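Side-chain contacts in sulfide-quinone reductase (Aquifex aeolicus, PDB 3HYW), which oxidises hydrogen sulfide with the help of FAD and passes the electrons to a membrane quinone, building up polysulfur as the product: residues Lys135-Glu138 and Leu139-Asn142; Glu207-Phe210 and Ala211-Ile215; Ala225-Pro228 and Asp229-Ile232; Ile328-Ile332 and Arg333-Asp337; Lys387-Leu390 and Trp391-Asn395. All coordinates share one frame; numbering follows the deposited sequence.

Contact 1 of 5, residues Lys135-Glu138 and Leu139-Asn142; sequences KLQE and LYAN
Tyr140 carries CG anti to its own carbonyl carbon (chi1 -50°), which swings the ring back along the helix toward Leu136. Leu136 has the same kind of first torsion (chi1 -83°), and its CB and both methyls gather round the phenol oxygen. Leu136 CB lies 3.8 Å from Tyr140 OH, and Leu136 CD1 is equally near. The ring also covers the backbone. Leu136 O sits over one face, offset toward the rim, 3.3 Å from Tyr140 CD1. Leu136 O accepts the helical bond from Tyr140 N at 3.1 Å, and a weak one from Leu139 N. Gln137 bends at chi2, and its OE1 comes to the ring edge, in plane, 3.7 Å from Tyr140 CE1. The amide and the ring stand 78° apart.

These residues form the last turns of helix 126-141, within the pyridine nucleotide-disulphide oxidoreductase domain. Asn142 is the first residue to leave helical geometry, and its N still bonds Glu138 O at 3.0 Å. On the buried side Leu136 and Leu139 run side by side, with Leu136 CD2 and Leu139 CD2 4.1 Å apart. Both rest on Phe247 of strand 247-255, and Leu136 also meets Phe163 and Leu167 of helix 158-173. The Tyr140 ring makes a cation-pi contact with Arg174.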
loop_
_atom_site.group_PDB
_atom_site.type_symbol
_atom_site.label_atom_id
_atom_site.label_comp_id
_atom_site.label_asym_id
_atom_site.label_seq_id
_atom_site.Cartn_x
_atom_site.Cartn_y
_atom_site.Cartn_z
ATOM N N LYS A 135 -16.484 26.324 19.262
ATOM C CA LYS A 135 -16.959 26.217 17.878
ATOM C C LYS A 135 -17.374 24.797 17.513
ATOM O O LYS A 135 -18.212 24.606 16.635
ATOM C CB LYS A 135 -15.917 26.751 16.894
ATOM C CG LYS A 135 -15.884 28.276 16.821
ATOM C CD LYS A 135 -14.860 28.792 15.816
ATOM C CE LYS A 135 -15.378 28.784 14.369
ATOM N NZ LYS A 135 -14.457 29.523 13.442
ATOM N N LEU A 136 -16.788 23.809 18.191
ATOM C CA LEU A 136 -17.159 22.405 17.993
ATOM C C LEU A 136 -18.601 22.117 18.412
ATOM O O LEU A 136 -19.309 21.355 17.743
ATOM C CB LEU A 136 -16.195 21.471 18.728
ATOM C CG LEU A 136 -14.884 21.127 18.013
ATOM C CD1 LEU A 136 -13.960 20.357 18.935
ATOM C CD2 LEU A 136 -15.148 20.333 16.747
ATOM N N GLN A 137 -19.026 22.726 19.519
ATOM C CA GLN A 137 -20.401 22.586 20.009
ATOM C C GLN A 137 -21.414 22.952 18.922
ATOM O O GLN A 137 -22.443 22.288 18.772
ATOM C CB GLN A 137 -20.620 23.430 21.274
ATOM C CG GLN A 137 -19.897 22.909 22.527
ATOM C CD GLN A 137 -20.423 21.555 23.011
ATOM O OE1 GLN A 137 -19.670 20.585 23.112
ATOM N NE2 GLN A 137 -21.721 21.486 23.302
ATOM N N GLU A 138 -21.090 23.995 18.158
ATOM C CA GLU A 138 -21.894 24.469 17.026
ATOM C C GLU A 138 -21.942 23.456 15.867
ATOM O O GLU A 138 -22.942 23.365 15.152
ATOM C CB GLU A 138 -21.343 25.818 16.546
ATOM C CG GLU A 138 -22.158 26.519 15.457
ATOM C CD GLU A 138 -21.459 27.755 14.879
ATOM O OE1 GLU A 138 -20.454 28.223 15.471
ATOM O OE2 GLU A 138 -21.925 28.262 13.829
ATOM N N LEU A 139 -20.860 22.706 15.681
ATOM C CA LEU A 139 -20.812 21.661 14.660
ATOM C C LEU A 139 -21.708 20.466 15.004
ATOM O O LEU A 139 -22.383 19.922 14.130
ATOM C CB LEU A 139 -19.374 21.196 14.418
ATOM C CG LEU A 139 -19.185 19.972 13.514
ATOM C CD1 LEU A 139 -19.430 20.323 12.037
ATOM C CD2 LEU A 139 -17.810 19.365 13.725
ATOM N N TYR A 140 -21.709 20.063 16.273
ATOM C CA TYR A 140 -22.543 18.949 16.731
ATOM C C TYR A 140 -24.031 19.289 16.611
ATOM O O TYR A 140 -24.846 18.428 16.266
ATOM C CB TYR A 140 -22.219 18.563 18.182
ATOM C CG TYR A 140 -20.751 18.354 18.507
ATOM C CD1 TYR A 140 -20.201 18.883 19.677
ATOM C CD2 TYR A 140 -19.914 17.619 17.659
ATOM C CE1 TYR A 140 -18.856 18.690 20.000
ATOM C CE2 TYR A 140 -18.560 17.427 17.969
ATOM C CZ TYR A 140 -18.043 17.965 19.138
ATOM O OH TYR A 140 -16.717 17.779 19.458
ATOM N N ALA A 141 -24.365 20.547 16.902
ATOM C CA ALA A 141 -25.728 21.060 16.797
ATOM C C ALA A 141 -26.189 21.118 15.340
ATOM O O ALA A 141 -27.307 20.717 15.018
ATOM C CB ALA A 141 -25.818 22.437 17.443
ATOM N N ASN A 142 -25.313 21.616 14.469
ATOM C CA ASN A 142 -25.606 21.733 13.045
ATOM C C ASN A 142 -24.510 21.093 12.199
ATOM O O ASN A 142 -23.600 21.785 11.730
ATOM C CB ASN A 142 -25.826 23.199 12.665
ATOM C CG ASN A 142 -27.075 23.779 13.302
ATOM O OD1 ASN A 142 -28.198 23.400 12.956
ATOM N ND2 ASN A 142 -26.888 24.699 14.243
#

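Contact 2 of 5, residues Glu207-Phe210 and Ala211-Ile215; sequences EDLF and AERNI
Phe210 and Ile215 make the tight side of this helix end. Ile215 CG2 stands over the centre of the Phe210 ring, 4.0 Å from the centroid and 12° off the normal, a CH-pi contact. Ile215 CB adds to it at 3.8 Å from Phe210 CG. The branch is aimed by the first torsion of Ile215, which sets CG2 anti to the backbone N. The Phe210 ring also packs edge-to-face with Phe184. Leu209 forms a second close pair: its CD1 lies over the centre of the Arg213 guanidinium, 3.4 Å from Arg213 CZ. Leu165 of helix 158-173 and Met374 of strand 369-375 touch both Leu209 and Arg213.

The other side is polar and only partly buried. Glu212 folds back at chi2 over the backbone oxygen of Asp208, and its OE1 has only a long salt bridge of 3.9 Å to Arg213 NH1. Asp208 OD2 and Glu212 OE2 are 4.7 Å apart, and their like charges would probably repel. Asp208 OD1 is paired with Arg204 of the second subunit, so this flank faces the trimer interface.

The backbone closes with a nearly straight bond from Ile215 N to Phe210 O, 2.7 Å at 178°. A weak bond joins Asn214 N to Ala211 O. With Asn214 at positive phi, this is a Schellman motif, ending helix 202-212 within a beta-alpha-beta unit just before strand 216-218.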
loop_
_atom_site.group_PDB
_atom_site.type_symbol
_atom_site.label_atom_id
_atom_site.label_comp_id
_atom_site.label_asym_id
_atom_site.label_seq_id
_atom_site.Cartn_x
_atom_site.Cartn_y
_atom_site.Cartn_z
ATOM N N GLU A 207 -2.721 6.227 6.006
ATOM C CA GLU A 207 -3.605 6.015 4.856
ATOM C C GLU A 207 -4.678 4.972 5.162
ATOM O O GLU A 207 -5.863 5.214 4.923
ATOM C CB GLU A 207 -2.812 5.588 3.621
ATOM C CG GLU A 207 -2.191 6.727 2.838
ATOM C CD GLU A 207 -1.337 6.244 1.677
ATOM O OE1 GLU A 207 -1.149 5.015 1.528
ATOM O OE2 GLU A 207 -0.847 7.095 0.911
ATOM N N ASP A 208 -4.263 3.822 5.698
ATOM C CA ASP A 208 -5.197 2.736 6.025
ATOM C C ASP A 208 -6.166 3.164 7.114
ATOM O O ASP A 208 -7.338 2.796 7.094
ATOM C CB ASP A 208 -4.453 1.479 6.490
ATOM C CG ASP A 208 -3.805 0.724 5.357
ATOM O OD1 ASP A 208 -3.839 1.206 4.201
ATOM O OD2 ASP A 208 -3.262 -0.367 5.625
ATOM N N LEU A 209 -5.655 3.946 8.055
ATOM C CA LEU A 209 -6.422 4.457 9.180
ATOM C C LEU A 209 -7.488 5.460 8.741
ATOM O O LEU A 209 -8.621 5.406 9.213
ATOM C CB LEU A 209 -5.465 5.103 10.182
ATOM C CG LEU A 209 -5.988 5.616 11.517
ATOM C CD1 LEU A 209 -6.330 4.453 12.445
ATOM C CD2 LEU A 209 -4.931 6.502 12.140
ATOM N N PHE A 210 -7.114 6.387 7.862
ATOM C CA PHE A 210 -8.065 7.352 7.298
ATOM C C PHE A 210 -9.129 6.630 6.468
ATOM O O PHE A 210 -10.310 6.967 6.543
ATOM C CB PHE A 210 -7.340 8.417 6.457
ATOM C CG PHE A 210 -6.814 9.590 7.260
ATOM C CD1 PHE A 210 -6.716 9.528 8.653
ATOM C CD2 PHE A 210 -6.402 10.756 6.616
ATOM C CE1 PHE A 210 -6.229 10.600 9.386
ATOM C CE2 PHE A 210 -5.903 11.836 7.350
ATOM C CZ PHE A 210 -5.821 11.758 8.735
ATOM N N ALA A 211 -8.702 5.625 5.702
ATOM C CA ALA A 211 -9.620 4.796 4.915
ATOM C C ALA A 211 -10.599 4.018 5.798
ATOM O O ALA A 211 -11.797 3.994 5.520
ATOM C CB ALA A 211 -8.847 3.846 4.005
ATOM N N GLU A 212 -10.090 3.389 6.859
ATOM C CA GLU A 212 -10.934 2.616 7.784
ATOM C C GLU A 212 -11.968 3.484 8.501
ATOM O O GLU A 212 -13.030 3.002 8.872
ATOM C CB GLU A 212 -10.079 1.863 8.812
ATOM C CG GLU A 212 -9.422 0.586 8.272
ATOM C CD GLU A 212 -8.001 0.364 8.795
ATOM O OE1 GLU A 212 -7.634 0.941 9.848
ATOM O OE2 GLU A 212 -7.241 -0.389 8.138
ATOM N N ARG A 213 -11.656 4.764 8.681
ATOM C CA ARG A 213 -12.535 5.676 9.414
ATOM C C ARG A 213 -13.200 6.722 8.523
ATOM O O ARG A 213 -13.782 7.687 9.021
ATOM C CB ARG A 213 -11.763 6.359 10.540
ATOM C CG ARG A 213 -11.442 5.444 11.702
ATOM C CD ARG A 213 -10.109 5.844 12.316
ATOM N NE ARG A 213 -9.759 5.092 13.521
ATOM C CZ ARG A 213 -9.510 3.784 13.574
ATOM N NH1 ARG A 213 -9.596 3.017 12.484
ATOM N NH2 ARG A 213 -9.179 3.233 14.739
ATOM N N ASN A 214 -13.101 6.520 7.213
ATOM C CA ASN A 214 -13.735 7.386 6.216
ATOM C C ASN A 214 -13.323 8.860 6.344
ATOM O O ASN A 214 -14.163 9.761 6.389
ATOM C CB ASN A 214 -15.260 7.211 6.250
ATOM C CG ASN A 214 -15.930 7.646 4.966
ATOM O OD1 ASN A 214 -15.369 7.527 3.876
ATOM N ND2 ASN A 214 -17.139 8.148 5.089
ATOM N N ILE A 215 -12.018 9.092 6.415
ATOM C CA ILE A 215 -11.481 10.445 6.389
ATOM C C ILE A 215 -10.843 10.656 5.036
ATOM O O ILE A 215 -9.817 10.049 4.726
ATOM C CB ILE A 215 -10.408 10.682 7.488
ATOM C CG1 ILE A 215 -10.893 10.200 8.863
ATOM C CG2 ILE A 215 -9.944 12.152 7.486
ATOM C CD1 ILE A 215 -12.040 10.990 9.443
#

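Contact 3 of 5, residues Ala225-Pro228 and Asp229-Ile232; sequences AIEP and DKVI
Glu227 reaches across to both Ile232 and Lys230 with its carboxylate. Glu227 CG lies beside the backbone N (chi1 -65°) and the chain then runs straight, which carries the carboxylate along Lys230. Glu227 OE2 sits 3.2 Å from the methyl Ile232 CD1. Glu227 OE1 lies 3.2 Å from Lys230 CE, but 4.2 Å from Lys230 NZ, too far for a salt bridge. The ammonium pairs instead with Glu242 of the neighbouring strand 240-244.

The residues form a beta hairpin between strands 222-226 and 230-234, in a three-stranded antiparallel sheet. Ala225 and Ile232 are a hydrogen-bonded pair. Ile232 N bonds Ala225 O at 2.8 Å and almost straight, and Ala225 N bonds Ile232 O at 3.2 Å. Their CB atoms, Ala225 CB and Ile232 CB, meet at 4.1 Å on one face of the sheet. Near the turn, Glu227 N bonds Lys230 O at 2.8 Å, and Pro228 and Asp229 link the two arms.

On the other face Ile226 and Val231, a non-hydrogen-bonded pair, are buried against Thr248 and Phe250 of strand 247-255.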
loop_
_atom_site.group_PDB
_atom_site.type_symbol
_atom_site.label_atom_id
_atom_site.label_comp_id
_atom_site.label_asym_id
_atom_site.label_seq_id
_atom_site.Cartn_x
_atom_site.Cartn_y
_atom_site.Cartn_z
ATOM N N ALA A 225 -6.482 29.846 1.428
ATOM C CA ALA A 225 -7.544 30.615 2.053
ATOM C C ALA A 225 -8.527 29.730 2.785
ATOM O O ALA A 225 -8.861 28.630 2.331
ATOM C CB ALA A 225 -8.287 31.475 1.006
ATOM N N ILE A 226 -8.982 30.230 3.927
ATOM C CA ILE A 226 -10.081 29.633 4.653
ATOM C C ILE A 226 -11.163 30.696 4.774
ATOM O O ILE A 226 -10.962 31.744 5.391
ATOM C CB ILE A 226 -9.648 29.104 6.038
ATOM C CG1 ILE A 226 -8.573 28.022 5.871
ATOM C CG2 ILE A 226 -10.845 28.545 6.793
ATOM C CD1 ILE A 226 -7.581 27.958 6.992
ATOM N N GLU A 227 -12.295 30.422 4.141
ATOM C CA GLU A 227 -13.453 31.293 4.198
ATOM C C GLU A 227 -14.452 30.664 5.171
ATOM O O GLU A 227 -14.255 29.522 5.595
ATOM C CB GLU A 227 -14.043 31.472 2.793
ATOM C CG GLU A 227 -13.099 32.205 1.827
ATOM C CD GLU A 227 -13.686 32.427 0.439
ATOM O OE1 GLU A 227 -14.921 32.313 0.267
ATOM O OE2 GLU A 227 -12.905 32.732 -0.487
ATOM N N PRO A 228 -15.501 31.412 5.571
ATOM C CA PRO A 228 -16.490 30.801 6.469
ATOM C C PRO A 228 -17.189 29.599 5.827
ATOM O O PRO A 228 -17.745 28.751 6.531
ATOM C CB PRO A 228 -17.497 31.936 6.700
ATOM C CG PRO A 228 -16.735 33.192 6.401
ATOM C CD PRO A 228 -15.819 32.822 5.281
ATOM N N ASP A 229 -17.091 29.529 4.503
ATOM C CA ASP A 229 -17.885 28.662 3.644
ATOM C C ASP A 229 -17.077 27.474 3.113
ATOM O O ASP A 229 -17.640 26.426 2.771
ATOM C CB ASP A 229 -18.382 29.511 2.453
ATOM C CG ASP A 229 -19.469 28.826 1.632
ATOM O OD1 ASP A 229 -19.801 27.650 1.912
ATOM O OD2 ASP A 229 -20.002 29.476 0.699
ATOM N N LYS A 230 -15.758 27.648 3.028
ATOM C CA LYS A 230 -14.918 26.747 2.241
ATOM C C LYS A 230 -13.422 26.935 2.484
ATOM O O LYS A 230 -12.985 27.947 3.034
ATOM C CB LYS A 230 -15.219 26.924 0.738
ATOM C CG LYS A 230 -15.199 28.365 0.250
ATOM C CD LYS A 230 -15.829 28.484 -1.130
ATOM C CE LYS A 230 -16.236 29.909 -1.440
ATOM N NZ LYS A 230 -16.631 30.067 -2.869
ATOM N N VAL A 231 -12.650 25.938 2.066
ATOM C CA VAL A 231 -11.198 26.031 2.042
ATOM C C VAL A 231 -10.761 26.054 0.584
ATOM O O VAL A 231 -11.271 25.285 -0.245
ATOM C CB VAL A 231 -10.523 24.873 2.827
ATOM C CG1 VAL A 231 -8.998 24.892 2.661
ATOM C CG2 VAL A 231 -10.884 24.964 4.303
ATOM N N ILE A 232 -9.855 26.977 0.277
ATOM C CA ILE A 232 -9.272 27.094 -1.055
ATOM C C ILE A 232 -7.801 26.666 -0.999
ATOM O O ILE A 232 -7.019 27.178 -0.190
ATOM C CB ILE A 232 -9.400 28.530 -1.616
ATOM C CG1 ILE A 232 -10.868 28.984 -1.590
ATOM C CG2 ILE A 232 -8.813 28.612 -3.030
ATOM C CD1 ILE A 232 -11.070 30.461 -1.883
#

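Contact 4 of 5, residues Ile328-Ile332 and Arg333-Asp337; sequences IVNDI and RNNPD
The backbone ends helix 314-332 in a Schellman motif: Asn335 N bonds Asn330 O at 2.7 Å, Asn334 N bonds Asp331 O at 3.2 Å, and Asn334 has positive phi.

Asn330 and Arg333 carry the side-chain contact. Asn330 CG is anti to the carbonyl carbon (chi1 -76°), which lays the amide along the chain that follows the helix. Asn330 ND2 donates to Asp337 O at 3.1 Å and 168°. The acceptor lies in the Asn330 amide plane, although the donor stands above the carbonyl plane of Asp337. The Asn335 amide stacks on that of Asn330, with the planes 14° apart and the two CG atoms 3.8 Å from each other. Asn335 OD1 accepts from Asp337 N at 3.0 Å, an Asx turn. A leucine in place of Asn330 would probably leave Asp337 O without this donor and the Asn335 amide without its stacking partner. Arg333 runs extended beside Val329, whose CG1 lies over one guanidinium face, 3.3 Å from Arg333 NH1.

Val329 packs on Leu21 and Leu24 of helix 12-24. Ile332 touches Tyr100 of strand 100-103, whose hydroxyl is hydrogen-bonded to Asp331. The chain then leads into strand 339-341.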
loop_
_atom_site.group_PDB
_atom_site.type_symbol
_atom_site.label_atom_id
_atom_site.label_comp_id
_atom_site.label_asym_id
_atom_site.label_seq_id
_atom_site.Cartn_x
_atom_site.Cartn_y
_atom_site.Cartn_z
ATOM N N ILE A 328 26.236 24.635 29.922
ATOM C CA ILE A 328 26.343 25.827 30.777
ATOM C C ILE A 328 27.153 25.554 32.045
ATOM O O ILE A 328 28.063 26.318 32.404
ATOM C CB ILE A 328 24.937 26.388 31.142
ATOM C CG1 ILE A 328 24.297 27.043 29.913
ATOM C CG2 ILE A 328 25.033 27.407 32.288
ATOM C CD1 ILE A 328 22.817 27.397 30.078
ATOM N N VAL A 329 26.813 24.459 32.716
ATOM C CA VAL A 329 27.479 24.036 33.938
ATOM C C VAL A 329 28.974 23.775 33.689
ATOM O O VAL A 329 29.824 24.234 34.456
ATOM C CB VAL A 329 26.748 22.803 34.547
ATOM C CG1 VAL A 329 27.627 22.046 35.520
ATOM C CG2 VAL A 329 25.455 23.252 35.216
ATOM N N ASN A 330 29.283 23.073 32.599
ATOM C CA ASN A 330 30.665 22.780 32.232
ATOM C C ASN A 330 31.475 24.016 31.851
ATOM O O ASN A 330 32.684 24.061 32.086
ATOM C CB ASN A 330 30.725 21.742 31.116
ATOM C CG ASN A 330 30.448 20.345 31.614
ATOM O OD1 ASN A 330 30.199 20.135 32.804
ATOM N ND2 ASN A 330 30.488 19.374 30.708
ATOM N N ASP A 331 30.817 25.014 31.266
ATOM C CA ASP A 331 31.494 26.278 30.995
ATOM C C ASP A 331 31.879 26.966 32.305
ATOM O O ASP A 331 33.029 27.392 32.469
ATOM C CB ASP A 331 30.650 27.209 30.128
ATOM C CG ASP A 331 31.430 28.423 29.669
ATOM O OD1 ASP A 331 32.280 28.276 28.764
ATOM O OD2 ASP A 331 31.212 29.520 30.226
ATOM N N ILE A 332 30.921 27.048 33.234
ATOM C CA ILE A 332 31.144 27.627 34.566
ATOM C C ILE A 332 32.317 26.953 35.288
ATOM O O ILE A 332 33.151 27.625 35.906
ATOM C CB ILE A 332 29.863 27.535 35.452
ATOM C CG1 ILE A 332 28.750 28.417 34.883
ATOM C CG2 ILE A 332 30.172 27.906 36.933
ATOM C CD1 ILE A 332 27.395 28.241 35.550
ATOM N N ARG A 333 32.376 25.627 35.193
ATOM C CA ARG A 333 33.362 24.833 35.922
ATOM C C ARG A 333 34.676 24.621 35.162
ATOM O O ARG A 333 35.536 23.871 35.617
ATOM C CB ARG A 333 32.750 23.483 36.319
ATOM C CG ARG A 333 31.692 23.587 37.409
ATOM C CD ARG A 333 31.009 22.264 37.648
ATOM N NE ARG A 333 30.054 22.347 38.751
ATOM C CZ ARG A 333 29.066 21.480 38.961
ATOM N NH1 ARG A 333 28.886 20.448 38.142
ATOM N NH2 ARG A 333 28.251 21.652 39.993
ATOM N N ASN A 334 34.831 25.296 34.021
ATOM C CA ASN A 334 35.984 25.116 33.125
ATOM C C ASN A 334 36.202 23.650 32.740
ATOM O O ASN A 334 37.329 23.141 32.746
ATOM C CB ASN A 334 37.265 25.761 33.693
ATOM C CG ASN A 334 38.356 25.950 32.635
ATOM O OD1 ASN A 334 38.080 26.022 31.431
ATOM N ND2 ASN A 334 39.607 26.046 33.089
ATOM N N ASN A 335 35.098 22.979 32.422
ATOM C CA ASN A 335 35.114 21.637 31.869
ATOM C C ASN A 335 34.880 21.749 30.359
ATOM O O ASN A 335 33.824 22.205 29.940
ATOM C CB ASN A 335 34.019 20.795 32.535
ATOM C CG ASN A 335 34.086 19.321 32.163
ATOM O OD1 ASN A 335 34.538 18.950 31.077
ATOM N ND2 ASN A 335 33.611 18.471 33.066
ATOM N N PRO A 336 35.869 21.341 29.536
ATOM C CA PRO A 336 35.779 21.477 28.077
ATOM C C PRO A 336 34.839 20.479 27.380
ATOM O O PRO A 336 34.655 20.573 26.162
ATOM C CB PRO A 336 37.225 21.253 27.618
ATOM C CG PRO A 336 37.795 20.360 28.634
ATOM C CD PRO A 336 37.147 20.731 29.944
ATOM N N ASP A 337 34.275 19.530 28.132
ATOM C CA ASP A 337 33.287 18.596 27.586
ATOM C C ASP A 337 32.028 19.346 27.159
ATOM O O ASP A 337 31.492 20.152 27.921
ATOM C CB ASP A 337 32.911 17.519 28.611
ATOM C CG ASP A 337 33.884 16.354 28.634
ATOM O OD1 ASP A 337 34.809 16.315 27.794
ATOM O OD2 ASP A 337 33.713 15.461 29.493
#

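Contact 5 of 5, residues Lys387-Leu390 and Trp391-Asn395; sequences KYFL and WKVRN. With SO4 (sulfate ion), chain M.
Sulfate O2 is gripped twice by Arg394: NE donates to it at 2.6 Å and NH2 at 2.8 Å. Both N-H groups approach from the guanidinium edge, with the oxygen in plane. Arg394 lies near the end of helix 376-395, where the N-H groups of Trp391 to Arg394 bond the carbonyls four residues earlier, Lys387 to Leu390. The sulfate probably comes from the crystallisation liquor. Arg394 bends at chi3 (-61°), turning the guanidinium back over the helix so that Leu390 O lies over its face. A water bridges the same NH2 to Lys387 O, accepting from the arginine and donating to the carbonyl.

Another side of the helix is buried and lies beside the quinone. Lys392 lays its aliphatic chain over one face of the Tyr388 ring. Lys392 CG is 4.2 Å from the ring centroid in a CH-pi contact, and Lys392 CE is 3.6 Å from Tyr388 CE2. The Lys392 ammonium goes on to Ile398 O and Glu403, a residue of the quinone pocket. Tyr388 OH is hydrogen-bonded to the same Glu403. A serine at Tyr388 would probably leave Glu403 without its phenol partner and uncover the chain of Lys392. Phe389 lies nearly perpendicular to Lys392, and its side chain is about 4 Å from the side chain of Val12, an FAD-binding residue. Phe389 CE1 meets Val393 CG2 at 3.9 Å.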
loop_
_atom_site.group_PDB
_atom_site.type_symbol
_atom_site.label_atom_id
_atom_site.label_comp_id
_atom_site.label_asym_id
_atom_site.label_seq_id
_atom_site.Cartn_x
_atom_site.Cartn_y
_atom_site.Cartn_z
ATOM N N LYS A 387 -0.025 12.720 33.097
ATOM C CA LYS A 387 -0.006 12.778 34.565
ATOM C C LYS A 387 1.425 12.831 35.099
ATOM O O LYS A 387 1.742 13.624 35.993
ATOM C CB LYS A 387 -0.765 11.584 35.170
ATOM C CG LYS A 387 -2.208 11.431 34.668
ATOM C CD LYS A 387 -3.046 12.652 35.037
ATOM C CE LYS A 387 -4.430 12.614 34.403
ATOM N NZ LYS A 387 -5.211 13.835 34.783
ATOM N N TYR A 388 2.285 11.998 34.522
ATOM C CA TYR A 388 3.702 11.920 34.893
ATOM C C TYR A 388 4.473 13.219 34.635
ATOM O O TYR A 388 5.209 13.674 35.506
ATOM C CB TYR A 388 4.382 10.731 34.192
ATOM C CG TYR A 388 5.894 10.660 34.368
ATOM C CD1 TYR A 388 6.463 10.464 35.628
ATOM C CD2 TYR A 388 6.749 10.770 33.267
ATOM C CE1 TYR A 388 7.850 10.393 35.792
ATOM C CE2 TYR A 388 8.143 10.690 33.420
ATOM C CZ TYR A 388 8.681 10.503 34.685
ATOM O OH TYR A 388 10.052 10.429 34.856
ATOM N N PHE A 389 4.309 13.816 33.457
ATOM C CA PHE A 389 5.021 15.052 33.161
ATOM C C PHE A 389 4.587 16.210 34.061
ATOM O O PHE A 389 5.431 16.955 34.559
ATOM C CB PHE A 389 4.917 15.461 31.683
ATOM C CG PHE A 389 6.006 16.411 31.255
ATOM C CD1 PHE A 389 5.820 17.794 31.327
ATOM C CD2 PHE A 389 7.235 15.925 30.822
ATOM C CE1 PHE A 389 6.837 18.670 30.952
ATOM C CE2 PHE A 389 8.260 16.793 30.454
ATOM C CZ PHE A 389 8.061 18.173 30.518
ATOM N N LEU A 390 3.278 16.364 34.260
ATOM C CA LEU A 390 2.764 17.419 35.145
ATOM C C LEU A 390 3.287 17.251 36.560
ATOM O O LEU A 390 3.617 18.236 37.234
ATOM C CB LEU A 390 1.231 17.444 35.172
ATOM C CG LEU A 390 0.391 18.356 34.251
ATOM C CD1 LEU A 390 1.132 19.568 33.678
ATOM C CD2 LEU A 390 -0.346 17.588 33.164
ATOM N N TRP A 391 3.360 16.003 37.015
ATOM C CA TRP A 391 3.968 15.710 38.312
ATOM C C TRP A 391 5.416 16.231 38.368
ATOM O O TRP A 391 5.818 16.868 39.346
ATOM C CB TRP A 391 3.915 14.205 38.618
ATOM C CG TRP A 391 4.490 13.892 39.947
ATOM C CD1 TRP A 391 3.834 13.886 41.148
ATOM C CD2 TRP A 391 5.853 13.570 40.232
ATOM N NE1 TRP A 391 4.710 13.574 42.162
ATOM C CE2 TRP A 391 5.954 13.374 41.626
ATOM C CE3 TRP A 391 7.002 13.424 39.443
ATOM C CZ2 TRP A 391 7.160 13.040 42.248
ATOM C CZ3 TRP A 391 8.195 13.088 40.065
ATOM C CH2 TRP A 391 8.265 12.901 41.448
ATOM N N LYS A 392 6.182 15.960 37.311
ATOM C CA LYS A 392 7.586 16.378 37.222
ATOM C C LYS A 392 7.753 17.894 37.299
ATOM O O LYS A 392 8.664 18.382 37.965
ATOM C CB LYS A 392 8.225 15.851 35.933
ATOM C CG LYS A 392 8.548 14.370 35.962
ATOM C CD LYS A 392 9.586 14.019 34.916
ATOM C CE LYS A 392 9.030 14.129 33.509
ATOM N NZ LYS A 392 10.123 13.983 32.535
ATOM N N VAL A 393 6.861 18.626 36.632
ATOM C CA VAL A 393 6.829 20.090 36.725
ATOM C C VAL A 393 6.612 20.532 38.176
ATOM O O VAL A 393 7.321 21.405 38.687
ATOM C CB VAL A 393 5.750 20.708 35.773
ATOM C CG1 VAL A 393 5.656 22.226 35.948
ATOM C CG2 VAL A 393 6.054 20.362 34.321
ATOM N N ARG A 394 5.662 19.889 38.842
ATOM C CA ARG A 394 5.301 20.227 40.213
ATOM C C ARG A 394 6.330 19.793 41.254
ATOM O O ARG A 394 6.338 20.303 42.368
ATOM C CB ARG A 394 3.921 19.660 40.555
ATOM C CG ARG A 394 2.782 20.331 39.787
ATOM C CD ARG A 394 1.423 20.001 40.394
ATOM N NE ARG A 394 1.164 18.563 40.357
ATOM C CZ ARG A 394 0.461 17.941 39.412
ATOM N NH1 ARG A 394 -0.098 18.628 38.422
ATOM N NH2 ARG A 394 0.303 16.624 39.475
ATOM N N ASN A 395 7.210 18.870 40.882
ATOM C CA ASN A 395 8.146 18.305 41.840
ATOM C C ASN A 395 9.627 18.612 41.595
ATOM O O ASN A 395 10.490 18.129 42.326
ATOM C CB ASN A 395 7.865 16.817 42.052
ATOM C CG ASN A 395 6.551 16.583 42.787
ATOM O OD1 ASN A 395 5.475 16.628 42.189
ATOM N ND2 ASN A 395 6.633 16.372 44.092
HETATM S S SO4 M . 1.762 16.739 43.098
HETATM O O1 SO4 M . 1.440 18.148 43.291
HETATM O O2 SO4 M . 1.962 16.470 41.680
HETATM O O3 SO4 M . 2.975 16.402 43.834
HETATM O O4 SO4 M . 0.657 15.922 43.568
HETATM O O HOH W 1 -0.069 14.917 37.411
#

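In the fold
All five contacts are local and partly buried, and none touches another. Apolar residues mostly face inward and charged ones outward. Contacts 1, 2, 4 and 5 lie in the last turns of helices or just beyond. Contacts 2 and 4 share the Schellman ending, but beside it an isoleucine covers a phenylalanine ring in contact 2 and two amides stack in contact 4. Contact 3 is the single hairpin. Contacts 1 and 3 both pack apolar side chains on strand 247-255. Contact 2 alone reaches another subunit. Contact 5 is nearest the chain centre and beside the quinone, yet its outer side holds a sulfate; contacts 1 to 4 lie farther out.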